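Local structure of hypothetical protein PAE2307 (Pyrobaculum aerophilum, 1WVQ) at residues A[13-16]-A[20-23]; A[30-35]-A[62-67]; A[101-106]-A[110-115]. The protein is of unassigned function but probably belongs to a family of adenosine-specific kinases and carries a stably phosphorylated histidine. All coordinates share one frame; numbering follows the deposited sequence.

All three contacts are buried, but by different means. Interaction 1 lies about 6 Å (centre to centre) from the middle of the chain, meets no other subunit and is wholly apolar. Interactions 2 and 3, whose centres lie about 13 and 9 Å out, are apolar contacts framed by charged groups that reach neighbouring subunits: acidic side chains and arginine in 2, a phosphate-binding arginine and an intersubunit lysine in 3. Interactions 1 and 2 bury about the same surface, 3 less. All reach the same five-stranded sheet. Interactions 1 and 3 lie on neighbouring strands of it, joined by a probable I23 O to F113 N hydrogen bond, while D34 of 30-35 packs on V106 of 101-106. Interactions 1 and 2 do not touch.

Interaction 1: A[13-16]-A[20-23]; sequences VPIP and NVII
I15 and V21 make the closest approach between the segment 13-16 and strand 20-23, and the isoleucine can be traced outward atom by atom. Its CB sets off toward the strand but is still too far away to touch it. At CG1 the chain comes to 4.2 Å from CG1 of V21, and at the tip CD1 of I15 closes on that same methyl, V21 CG1, to 3.6 Å. The fully extended second torsion (chi2 -180°) is what carries CD1 this far, and the two side chains meet at about a right angle, a methyl end set against a methyl branch. On the strand, V21 has CG1 between its backbone N and carbonyl carbon (chi1 70°), and this branch also receives CG1 of V13 at 4.3 Å. The other methyl of V13, CG2, goes to the tip CD1 of I23, 4.2 Å away, so the two branches of one valine bridge consecutive inward residues of the strand.

The backbones do not pair here: the nearest CA atoms, those of I15 and N20, are 6.7 Å apart, and the join is made through side chains. V13 instead bonds through its backbone to L120, whose side chain V13, V21 and I23 all touch. L77 of helix 68-81 adjoins V13 and I23, and Y90 OH holds P14 O. The segment that follows strand 7-13 of the three-stranded sheet thus packs its side chains on strand 20-25 of the five-stranded sheet, with L120 and L77 completing the core around them.

Only saturated carbons meet between the segments, which implies an association resting on shape fit and exclusion of water, with little directional preference of its own.

Interaction 2: A[30-35]-A[62-67]; sequences KTVEDL and RHEAND
V32 reaches strand 62-65 mainly with one methyl, CG2, which lies anti to its backbone N. That methyl sits over the backbone at H63, 3.8 Å from its CA, and equally 3.8 Å from CG of E64, whose side chain it crosses at about a right angle. Beside it, CB of V32 and CB of R62 stand 4.1 Å apart. The inner shell is thus carbon against carbon, and the polar ends lead elsewhere.

E64 bends at its second torsion, and its carboxylate bridges to R152 and R155 of the second subunit. R62 leads away to E54 and to E147 of that subunit. E33, on the next position of the helix, has OE2 5.5 Å from OE2 of E64; its salt bridge to R160 of the second subunit and the arginines on E64 probably ease this repulsion. The apolar helix-on-strand contact therefore lies at a subunit interface, under a rim of intersubunit salt bridges. Farther out, K30 NZ binds D34 OD2 at 2.7 Å on the syn lone pair, and E108 is a second partner of the lysine.

The short axes of helix 31-35 and strand 62-65 run nearly parallel, 17° apart and 8.1 Å at closest approach. Within the chain the helix rests against the border strand 60-65, with V32 and E64 also touching I50 of the adjacent strand 47-53, while R155 of the second subunit packs on V32.

Interaction 3: A[101-106]-A[110-115]; sequences NAIKNV and VRIFAA. With PO4 (phosphate ion), chain D.
I112 meets the last helical turn of 101-104 with one atom, its tip CD1, which lies 3.8 Å from CG of K104 and 4.0 Å from CG2 of I103. Both helix side chains cross it at about a right angle. The reach comes from an isoleucine with CG1 anti to the carbonyl carbon and CD1 fully extended beyond it, while I103 touches through CG2. K104 gives only its second methylene, CG, here; farther along, its NZ binds N101 OD1 at 2.9 Å, nearly in line with the C=O, and K104 O and V109 O of the fifth subunit.

From the same strand, R111 takes another course. A bend at its third torsion (75°) turns the guanidinium edge to the phosphate, probably from the crystallisation liquor. NE donates to O4 of the phosphate at 2.9 Å and 169°, and NH2 of R111 to phosphate O2 at 2.9 Å and 163°. CE1 of F113 stands 3.4 Å above the guanidinium plane, over its centre, and NH1 goes to Q25. R111 of the second and fifth subunits bind the same ion. A leucine here, repeated in each subunit, would probably leave the phosphate without its arginine donors and F113 CE1 without the flat group beneath it.

Classic beta bulges place two residues of strand 111-116 opposite one of strand 20-25, V110 and R111 at Q25, F113 and A114 at I23, while the backbone bonds continue. Helix 96-104 lies over this part of the sheet, I103 touching I22 and I112 touching L100.

Interaction 1: A[13-16]-A[20-23]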
ATOM      1  N   VAL A  13     -27.363  -9.759  11.273  1.00 14.19           N
ATOM      2  CA  VAL A  13     -27.122  -9.240   9.934  1.00 14.39           C
ATOM      3  C   VAL A  13     -27.668 -10.153   8.842  1.00 15.06           C
ATOM      4  O   VAL A  13     -27.206 -11.280   8.681  1.00 15.20           O
ATOM      5  CB  VAL A  13     -25.608  -9.041   9.690  1.00 14.26           C
ATOM      6  CG1 VAL A  13     -25.379  -8.456   8.300  1.00 13.76           C
ATOM      7  CG2 VAL A  13     -25.019  -8.135  10.767  1.00 14.53           C
ATOM      8  N   PRO A  14     -28.669  -9.677   8.084  1.00 15.93           N
ATOM      9  CA  PRO A  14     -29.245 -10.488   7.008  1.00 16.20           C
ATOM     10  C   PRO A  14     -28.282 -10.559   5.824  1.00 16.32           C
ATOM     11  O   PRO A  14     -27.744  -9.540   5.396  1.00 15.83           O
ATOM     12  CB  PRO A  14     -30.512  -9.721   6.624  1.00 17.76           C
ATOM     13  CG  PRO A  14     -30.826  -8.887   7.822  1.00 19.07           C
ATOM     14  CD  PRO A  14     -29.459  -8.451   8.286  1.00 16.61           C
ATOM     15  N   ILE A  15     -28.057 -11.752   5.291  1.00 15.77           N
ATOM     16  CA  ILE A  15     -27.177 -11.885   4.136  1.00 17.07           C
ATOM     17  C   ILE A  15     -27.821 -12.822   3.116  1.00 17.75           C
ATOM     18  O   ILE A  15     -27.737 -14.047   3.242  1.00 19.23           O
ATOM     19  CB  ILE A  15     -25.777 -12.434   4.521  1.00 17.18           C
ATOM     20  CG1 ILE A  15     -25.122 -11.526   5.569  1.00 17.88           C
ATOM     21  CG2 ILE A  15     -24.894 -12.504   3.283  1.00 18.53           C
ATOM     22  CD1 ILE A  15     -23.740 -11.977   6.006  1.00 18.48           C
ATOM     23  N   PRO A  16     -28.501 -12.253   2.104  1.00 18.27           N
ATOM     24  CA  PRO A  16     -29.154 -13.065   1.068  1.00 18.63           C
ATOM     25  C   PRO A  16     -28.124 -13.918   0.334  1.00 19.43           C
ATOM     26  O   PRO A  16     -26.958 -13.538   0.229  1.00 18.47           O
ATOM     27  CB  PRO A  16     -29.779 -12.017   0.150  1.00 19.77           C
ATOM     28  CG  PRO A  16     -30.051 -10.876   1.064  1.00 19.62           C
ATOM     29  CD  PRO A  16     -28.798 -10.825   1.910  1.00 17.96           C
ATOM     30  N   ASN A  20     -22.385 -10.722  -0.118  1.00 11.43           N
ATOM     31  CA  ASN A  20     -21.387 -10.676   0.936  1.00 11.70           C
ATOM     32  C   ASN A  20     -21.574  -9.316   1.570  1.00 10.90           C
ATOM     33  O   ASN A  20     -22.001  -8.370   0.909  1.00 10.60           O
ATOM     34  CB  ASN A  20     -19.962 -10.771   0.387  1.00 12.05           C
ATOM     35  CG  ASN A  20     -19.520 -12.198   0.139  1.00 12.81           C
ATOM     36  OD1 ASN A  20     -19.820 -12.787  -0.900  1.00 16.02           O
ATOM     37  ND2 ASN A  20     -18.802 -12.760   1.100  1.00 12.00           N
ATOM     38  N   VAL A  21     -21.267  -9.223   2.855  1.00  9.86           N
ATOM     39  CA  VAL A  21     -21.383  -7.956   3.558  1.00  9.84           C
ATOM     40  C   VAL A  21     -20.014  -7.576   4.104  1.00 10.17           C
ATOM     41  O   VAL A  21     -19.219  -8.441   4.482  1.00  9.99           O
ATOM     42  CB  VAL A  21     -22.417  -8.048   4.721  1.00 10.44           C
ATOM     43  CG1 VAL A  21     -21.875  -8.922   5.856  1.00 12.41           C
ATOM     44  CG2 VAL A  21     -22.762  -6.650   5.228  1.00 10.86           C
ATOM     45  N   ILE A  22     -19.732  -6.278   4.086  1.00  9.26           N
ATOM     46  CA  ILE A  22     -18.485  -5.734   4.604  1.00  8.87           C
ATOM     47  C   ILE A  22     -18.939  -4.613   5.532  1.00  9.35           C
ATOM     48  O   ILE A  22     -19.681  -3.720   5.117  1.00  9.28           O
ATOM     49  CB  ILE A  22     -17.592  -5.156   3.477  1.00  8.97           C
ATOM     50  CG1 ILE A  22     -17.167  -6.275   2.523  1.00  9.51           C
ATOM     51  CG2 ILE A  22     -16.346  -4.505   4.072  1.00 10.13           C
ATOM     52  CD1 ILE A  22     -16.488  -5.779   1.248  1.00  9.94           C
ATOM     53  N   ILE A  23     -18.531  -4.691   6.793  1.00  8.42           N
ATOM     54  CA  ILE A  23     -18.903  -3.690   7.787  1.00  9.12           C
ATOM     55  C   ILE A  23     -17.627  -3.105   8.371  1.00  8.91           C
ATOM     56  O   ILE A  23     -16.688  -3.836   8.693  1.00  9.32           O
ATOM     57  CB  ILE A  23     -19.743  -4.319   8.927  1.00  9.21           C
ATOM     58  CG1 ILE A  23     -20.938  -5.068   8.336  1.00 11.17           C
ATOM     59  CG2 ILE A  23     -20.219  -3.233   9.897  1.00 10.04           C
ATOM     60  CD1 ILE A  23     -21.733  -5.847   9.362  1.00 11.95           C
TER

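Interaction 2: A[30-35]-A[62-67]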
ATOM      1  N   LYS A  30     -17.132  12.410   3.159  1.00  9.46           N
ATOM      2  CA  LYS A  30     -16.588  11.969   1.877  1.00  9.57           C
ATOM      3  C   LYS A  30     -16.476  10.443   1.799  1.00  9.46           C
ATOM      4  O   LYS A  30     -16.330   9.883   0.719  1.00  9.80           O
ATOM      5  CB  LYS A  30     -15.225  12.623   1.629  1.00  9.68           C
ATOM      6  CG  LYS A  30     -14.726  12.493   0.186  1.00  9.19           C
ATOM      7  CD  LYS A  30     -13.624  13.509  -0.133  1.00  9.28           C
ATOM      8  CE  LYS A  30     -12.298  13.196   0.554  1.00  9.31           C
ATOM      9  NZ  LYS A  30     -11.581  12.071  -0.117  1.00 10.23           N
ATOM     10  N   THR A  31     -16.556   9.774   2.944  1.00  9.28           N
ATOM     11  CA  THR A  31     -16.476   8.317   2.986  1.00  8.94           C
ATOM     12  C   THR A  31     -17.431   7.641   1.997  1.00  9.81           C
ATOM     13  O   THR A  31     -17.048   6.703   1.288  1.00  9.39           O
ATOM     14  CB  THR A  31     -16.804   7.783   4.407  1.00  8.47           C
ATOM     15  OG1 THR A  31     -15.762   8.158   5.312  1.00  9.71           O
ATOM     16  CG2 THR A  31     -16.935   6.261   4.401  1.00  9.18           C
ATOM     17  N   VAL A  32     -18.671   8.113   1.945  1.00  9.60           N
ATOM     18  CA  VAL A  32     -19.650   7.495   1.062  1.00  9.77           C
ATOM     19  C   VAL A  32     -19.239   7.536  -0.408  1.00  9.42           C
ATOM     20  O   VAL A  32     -19.406   6.548  -1.120  1.00  9.78           O
ATOM     21  CB  VAL A  32     -21.057   8.126   1.248  1.00 10.23           C
ATOM     22  CG1 VAL A  32     -21.096   9.520   0.675  1.00 12.85           C
ATOM     23  CG2 VAL A  32     -22.112   7.245   0.594  1.00 11.10           C
ATOM     24  N   GLU A  33     -18.689   8.656  -0.866  1.00  8.79           N
ATOM     25  CA  GLU A  33     -18.267   8.751  -2.259  1.00  9.26           C
ATOM     26  C   GLU A  33     -16.998   7.947  -2.518  1.00  8.41           C
ATOM     27  O   GLU A  33     -16.877   7.284  -3.551  1.00  9.04           O
ATOM     28  CB  GLU A  33     -18.058  10.214  -2.658  1.00  9.98           C
ATOM     29  CG  GLU A  33     -19.356  11.015  -2.636  1.00  9.89           C
ATOM     30  CD  GLU A  33     -19.320  12.264  -3.504  1.00 12.87           C
ATOM     31  OE1 GLU A  33     -18.479  12.343  -4.425  1.00 12.47           O
ATOM     32  OE2 GLU A  33     -20.160  13.154  -3.273  1.00 13.29           O
ATOM     33  N   ASP A  34     -16.053   7.983  -1.586  1.00  8.60           N
ATOM     34  CA  ASP A  34     -14.820   7.237  -1.784  1.00  8.62           C
ATOM     35  C   ASP A  34     -15.059   5.730  -1.811  1.00  8.41           C
ATOM     36  O   ASP A  34     -14.417   5.012  -2.578  1.00 10.02           O
ATOM     37  CB  ASP A  34     -13.788   7.603  -0.713  1.00  8.99           C
ATOM     38  CG  ASP A  34     -13.239   9.019  -0.887  1.00 11.12           C
ATOM     39  OD1 ASP A  34     -13.434   9.623  -1.969  1.00 11.15           O
ATOM     40  OD2 ASP A  34     -12.590   9.523   0.054  1.00 12.01           O
ATOM     41  N   LEU A  35     -15.986   5.246  -0.989  1.00  8.52           N
ATOM     42  CA  LEU A  35     -16.294   3.821  -0.982  1.00  8.34           C
ATOM     43  C   LEU A  35     -17.021   3.446  -2.276  1.00  9.23           C
ATOM     44  O   LEU A  35     -16.783   2.383  -2.841  1.00  9.02           O
ATOM     45  CB  LEU A  35     -17.136   3.454   0.248  1.00  9.56           C
ATOM     46  CG  LEU A  35     -16.375   3.421   1.582  1.00  9.77           C
ATOM     47  CD1 LEU A  35     -17.337   3.082   2.706  1.00 11.06           C
ATOM     48  CD2 LEU A  35     -15.253   2.386   1.517  1.00 11.49           C
ATOM     49  N   ARG A  62     -25.845   8.172   4.908  1.00 11.19           N
ATOM     50  CA  ARG A  62     -25.529   8.558   3.540  1.00 10.76           C
ATOM     51  C   ARG A  62     -25.389   7.287   2.714  1.00 11.18           C
ATOM     52  O   ARG A  62     -24.868   6.284   3.200  1.00 12.05           O
ATOM     53  CB  ARG A  62     -24.225   9.355   3.523  1.00  9.87           C
ATOM     54  CG  ARG A  62     -24.218  10.540   4.470  1.00 12.15           C
ATOM     55  CD  ARG A  62     -25.168  11.637   4.007  1.00 11.77           C
ATOM     56  NE  ARG A  62     -25.158  12.786   4.911  1.00 12.22           N
ATOM     57  CZ  ARG A  62     -25.636  13.986   4.603  1.00 12.81           C
ATOM     58  NH1 ARG A  62     -26.163  14.206   3.404  1.00 13.03           N
ATOM     59  NH2 ARG A  62     -25.584  14.964   5.497  1.00 13.72           N
ATOM     60  N   HIS A  63     -25.846   7.316   1.468  1.00 10.12           N
ATOM     61  CA  HIS A  63     -25.773   6.109   0.661  1.00 10.45           C
ATOM     62  C   HIS A  63     -25.625   6.306  -0.839  1.00 10.40           C
ATOM     63  O   HIS A  63     -25.944   7.360  -1.378  1.00 10.88           O
ATOM     64  CB  HIS A  63     -27.017   5.255   0.924  1.00 11.49           C
ATOM     65  CG  HIS A  63     -28.305   5.955   0.613  1.00 11.89           C
ATOM     66  ND1 HIS A  63     -29.044   5.691  -0.522  1.00 14.70           N
ATOM     67  CD2 HIS A  63     -29.000   6.887   1.306  1.00 11.08           C
ATOM     68  CE1 HIS A  63     -30.140   6.432  -0.512  1.00 10.11           C
ATOM     69  NE2 HIS A  63     -30.136   7.165   0.588  1.00 15.21           N
ATOM     70  N   GLU A  64     -25.115   5.263  -1.488  1.00 10.08           N
ATOM     71  CA  GLU A  64     -24.921   5.201  -2.939  1.00 11.24           C
ATOM     72  C   GLU A  64     -25.132   3.732  -3.303  1.00 11.51           C
ATOM     73  O   GLU A  64     -24.884   2.848  -2.481  1.00 12.19           O
ATOM     74  CB  GLU A  64     -23.501   5.608  -3.337  1.00 10.80           C
ATOM     75  CG  GLU A  64     -23.124   7.064  -3.074  1.00 12.26           C
ATOM     76  CD  GLU A  64     -23.918   8.057  -3.910  1.00 12.81           C
ATOM     77  OE1 GLU A  64     -24.477   7.658  -4.953  1.00 13.85           O
ATOM     78  OE2 GLU A  64     -23.964   9.249  -3.529  1.00 13.25           O
ATOM     79  N   ALA A  65     -25.574   3.458  -4.527  1.00 12.29           N
ATOM     80  CA  ALA A  65     -25.809   2.078  -4.935  1.00 13.78           C
ATOM     81  C   ALA A  65     -26.227   1.975  -6.394  1.00 14.91           C
ATOM     82  O   ALA A  65     -26.734   2.934  -6.970  1.00 16.35           O
ATOM     83  CB  ALA A  65     -26.895   1.456  -4.054  1.00 13.80           C
ATOM     84  N   ASN A  66     -26.002   0.810  -6.992  1.00 15.28           N
ATOM     85  CA  ASN A  66     -26.406   0.587  -8.376  1.00 15.50           C
ATOM     86  C   ASN A  66     -27.376  -0.589  -8.402  1.00 16.94           C
ATOM     87  O   ASN A  66     -27.673  -1.157  -9.453  1.00 17.18           O
ATOM     88  CB  ASN A  66     -25.188   0.332  -9.281  1.00 14.75           C
ATOM     89  CG  ASN A  66     -24.498  -0.993  -9.005  1.00 14.29           C
ATOM     90  OD1 ASN A  66     -24.820  -1.704  -8.052  1.00 14.81           O
ATOM     91  ND2 ASN A  66     -23.530  -1.329  -9.852  1.00 14.68           N
ATOM     92  N   ASP A  67     -27.879  -0.928  -7.219  1.00 16.67           N
ATOM     93  CA  ASP A  67     -28.834  -2.012  -7.027  1.00 17.64           C
ATOM     94  C   ASP A  67     -29.681  -1.614  -5.818  1.00 17.74           C
ATOM     95  O   ASP A  67     -29.169  -1.492  -4.699  1.00 16.98           O
ATOM     96  CB  ASP A  67     -28.096  -3.323  -6.753  1.00 19.15           C
ATOM     97  CG  ASP A  67     -29.034  -4.493  -6.543  1.00 20.56           C
ATOM     98  OD1 ASP A  67     -29.931  -4.411  -5.678  1.00 18.87           O
ATOM     99  OD2 ASP A  67     -28.866  -5.513  -7.248  1.00 25.90           O
TER

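Interaction 3: A[101-106]-A[110-115]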
ATOM      1  N   ASN A 101      -8.724  -4.548  -0.518  1.00  7.76           N
ATOM      2  CA  ASN A 101      -7.540  -3.704  -0.377  1.00  9.16           C
ATOM      3  C   ASN A 101      -7.814  -2.257  -0.786  1.00  9.76           C
ATOM      4  O   ASN A 101      -7.253  -1.322  -0.204  1.00 10.52           O
ATOM      5  CB  ASN A 101      -6.358  -4.302  -1.145  1.00  9.07           C
ATOM      6  CG  ASN A 101      -5.736  -5.482  -0.414  1.00  9.72           C
ATOM      7  OD1 ASN A 101      -6.170  -5.854   0.681  1.00 10.86           O
ATOM      8  ND2 ASN A 101      -4.714  -6.075  -1.015  1.00 10.60           N
ATOM      9  N   ALA A 102      -8.694  -2.061  -1.761  1.00  8.90           N
ATOM     10  CA  ALA A 102      -9.040  -0.709  -2.174  1.00  8.69           C
ATOM     11  C   ALA A 102      -9.757  -0.044  -0.996  1.00  9.56           C
ATOM     12  O   ALA A 102      -9.513   1.118  -0.675  1.00 10.75           O
ATOM     13  CB  ALA A 102      -9.943  -0.746  -3.399  1.00 10.40           C
ATOM     14  N   ILE A 103     -10.627  -0.791  -0.332  1.00  8.37           N
ATOM     15  CA  ILE A 103     -11.344  -0.241   0.808  1.00  8.65           C
ATOM     16  C   ILE A 103     -10.392   0.119   1.951  1.00  8.83           C
ATOM     17  O   ILE A 103     -10.524   1.180   2.556  1.00 10.09           O
ATOM     18  CB  ILE A 103     -12.409  -1.232   1.301  1.00  8.16           C
ATOM     19  CG1 ILE A 103     -13.496  -1.366   0.232  1.00 10.04           C
ATOM     20  CG2 ILE A 103     -13.008  -0.757   2.622  1.00  8.97           C
ATOM     21  CD1 ILE A 103     -14.483  -2.481   0.503  1.00  9.75           C
ATOM     22  N   LYS A 104      -9.431  -0.755   2.234  1.00  8.81           N
ATOM     23  CA  LYS A 104      -8.463  -0.507   3.303  1.00  8.86           C
ATOM     24  C   LYS A 104      -7.678   0.781   3.075  1.00  9.76           C
ATOM     25  O   LYS A 104      -7.326   1.479   4.029  1.00 11.10           O
ATOM     26  CB  LYS A 104      -7.454  -1.658   3.403  1.00  9.05           C
ATOM     27  CG  LYS A 104      -8.024  -3.019   3.761  1.00  9.70           C
ATOM     28  CD  LYS A 104      -6.924  -4.066   3.643  1.00 10.86           C
ATOM     29  CE  LYS A 104      -7.473  -5.476   3.780  1.00  9.58           C
ATOM     30  NZ  LYS A 104      -6.425  -6.510   3.483  1.00 10.35           N
ATOM     31  N   ASN A 105      -7.415   1.080   1.807  1.00  9.83           N
ATOM     32  CA  ASN A 105      -6.633   2.243   1.405  1.00 11.78           C
ATOM     33  C   ASN A 105      -7.394   3.549   1.256  1.00  9.99           C
ATOM     34  O   ASN A 105      -6.797   4.567   0.910  1.00 10.40           O
ATOM     35  CB  ASN A 105      -5.902   1.935   0.100  1.00 15.68           C
ATOM     36  CG  ASN A 105      -4.908   0.796   0.244  1.00 21.33           C
ATOM     37  OD1 ASN A 105      -4.481   0.201  -0.747  1.00 25.77           O
ATOM     38  ND2 ASN A 105      -4.530   0.491   1.479  1.00 22.22           N
ATOM     39  N   VAL A 106      -8.702   3.528   1.479  1.00  8.96           N
ATOM     40  CA  VAL A 106      -9.471   4.765   1.411  1.00  8.27           C
ATOM     41  C   VAL A 106      -9.033   5.509   2.671  1.00  9.59           C
ATOM     42  O   VAL A 106      -9.146   4.979   3.770  1.00  8.75           O
ATOM     43  CB  VAL A 106     -10.982   4.490   1.459  1.00  7.68           C
ATOM     44  CG1 VAL A 106     -11.738   5.786   1.719  1.00  8.51           C
ATOM     45  CG2 VAL A 106     -11.434   3.871   0.139  1.00  9.50           C
ATOM     46  N   VAL A 110     -10.827   3.424   8.712  1.00  8.40           N
ATOM     47  CA  VAL A 110      -9.884   3.078   9.770  1.00  8.69           C
ATOM     48  C   VAL A 110     -10.055   1.659  10.305  1.00  7.84           C
ATOM     49  O   VAL A 110      -9.119   1.102  10.878  1.00  9.37           O
ATOM     50  CB  VAL A 110      -9.966   4.078  10.954  1.00  9.30           C
ATOM     51  CG1 VAL A 110      -9.304   5.396  10.558  1.00 10.91           C
ATOM     52  CG2 VAL A 110     -11.416   4.314  11.349  1.00 10.25           C
ATOM     53  N   ARG A 111     -11.235   1.072  10.120  1.00  8.34           N
ATOM     54  CA  ARG A 111     -11.488  -0.285  10.601  1.00  8.57           C
ATOM     55  C   ARG A 111     -12.422  -1.063   9.684  1.00  7.99           C
ATOM     56  O   ARG A 111     -13.288  -0.489   9.042  1.00  8.46           O
ATOM     57  CB  ARG A 111     -12.144  -0.255  11.992  1.00  9.87           C
ATOM     58  CG  ARG A 111     -11.588   0.784  12.947  1.00 10.49           C
ATOM     59  CD  ARG A 111     -12.403   0.847  14.232  1.00 10.06           C
ATOM     60  NE  ARG A 111     -12.137  -0.294  15.106  1.00  9.76           N
ATOM     61  CZ  ARG A 111     -12.784  -0.522  16.243  1.00  8.72           C
ATOM     62  NH1 ARG A 111     -13.736   0.310  16.639  1.00 10.41           N
ATOM     63  NH2 ARG A 111     -12.474  -1.577  16.983  1.00  8.24           N
ATOM     64  N   ILE A 112     -12.228  -2.375   9.626  1.00  8.14           N
ATOM     65  CA  ILE A 112     -13.110  -3.255   8.867  1.00  9.05           C
ATOM     66  C   ILE A 112     -13.415  -4.370   9.863  1.00  9.72           C
ATOM     67  O   ILE A 112     -12.543  -5.168  10.187  1.00 10.85           O
ATOM     68  CB  ILE A 112     -12.432  -3.839   7.607  1.00  9.01           C
ATOM     69  CG1 ILE A 112     -12.112  -2.710   6.621  1.00  9.93           C
ATOM     70  CG2 ILE A 112     -13.355  -4.871   6.960  1.00 10.87           C
ATOM     71  CD1 ILE A 112     -11.454  -3.182   5.332  1.00 10.50           C
ATOM     72  N   PHE A 113     -14.648  -4.394  10.363  1.00  9.35           N
ATOM     73  CA  PHE A 113     -15.075  -5.375  11.363  1.00  9.51           C
ATOM     74  C   PHE A 113     -15.325  -6.770  10.808  1.00  9.45           C
ATOM     75  O   PHE A 113     -15.130  -7.767  11.506  1.00 10.04           O
ATOM     76  CB  PHE A 113     -16.355  -4.891  12.059  1.00 10.26           C
ATOM     77  CG  PHE A 113     -16.203  -3.581  12.786  1.00  8.53           C
ATOM     78  CD1 PHE A 113     -15.372  -3.481  13.900  1.00  9.58           C
ATOM     79  CD2 PHE A 113     -16.904  -2.452  12.367  1.00  8.51           C
ATOM     80  CE1 PHE A 113     -15.236  -2.276  14.590  1.00  8.91           C
ATOM     81  CE2 PHE A 113     -16.775  -1.241  13.052  1.00  9.24           C
ATOM     82  CZ  PHE A 113     -15.939  -1.155  14.167  1.00  9.48           C
ATOM     83  N   ALA A 114     -15.767  -6.841   9.559  1.00  8.99           N
ATOM     84  CA  ALA A 114     -16.058  -8.128   8.957  1.00  9.53           C
ATOM     85  C   ALA A 114     -16.266  -8.065   7.454  1.00  9.25           C
ATOM     86  O   ALA A 114     -16.699  -7.052   6.911  1.00  8.97           O
ATOM     87  CB  ALA A 114     -17.308  -8.728   9.612  1.00 11.99           C
ATOM     88  N   ALA A 115     -15.943  -9.176   6.800  1.00  9.13           N
ATOM     89  CA  ALA A 115     -16.131  -9.363   5.367  1.00  9.08           C
ATOM     90  C   ALA A 115     -16.565 -10.821   5.357  1.00  9.37           C
ATOM     91  O   ALA A 115     -15.758 -11.715   5.610  1.00 11.08           O
ATOM     92  CB  ALA A 115     -14.818  -9.180   4.612  1.00  9.47           C
TER
HETATM   93  P   PO4 D1200      -9.975  -3.380  14.627  1.00  8.70           P
HETATM   94  O1  PO4 D1200     -10.609  -3.996  13.429  1.00  9.78           O
HETATM   95  O2  PO4 D1200     -10.801  -3.670  15.833  1.00 10.93           O
HETATM   96  O3  PO4 D1200      -8.611  -3.948  14.810  1.00 10.72           O
HETATM   97  O4  PO4 D1200      -9.884  -1.908  14.435  1.00 10.54           O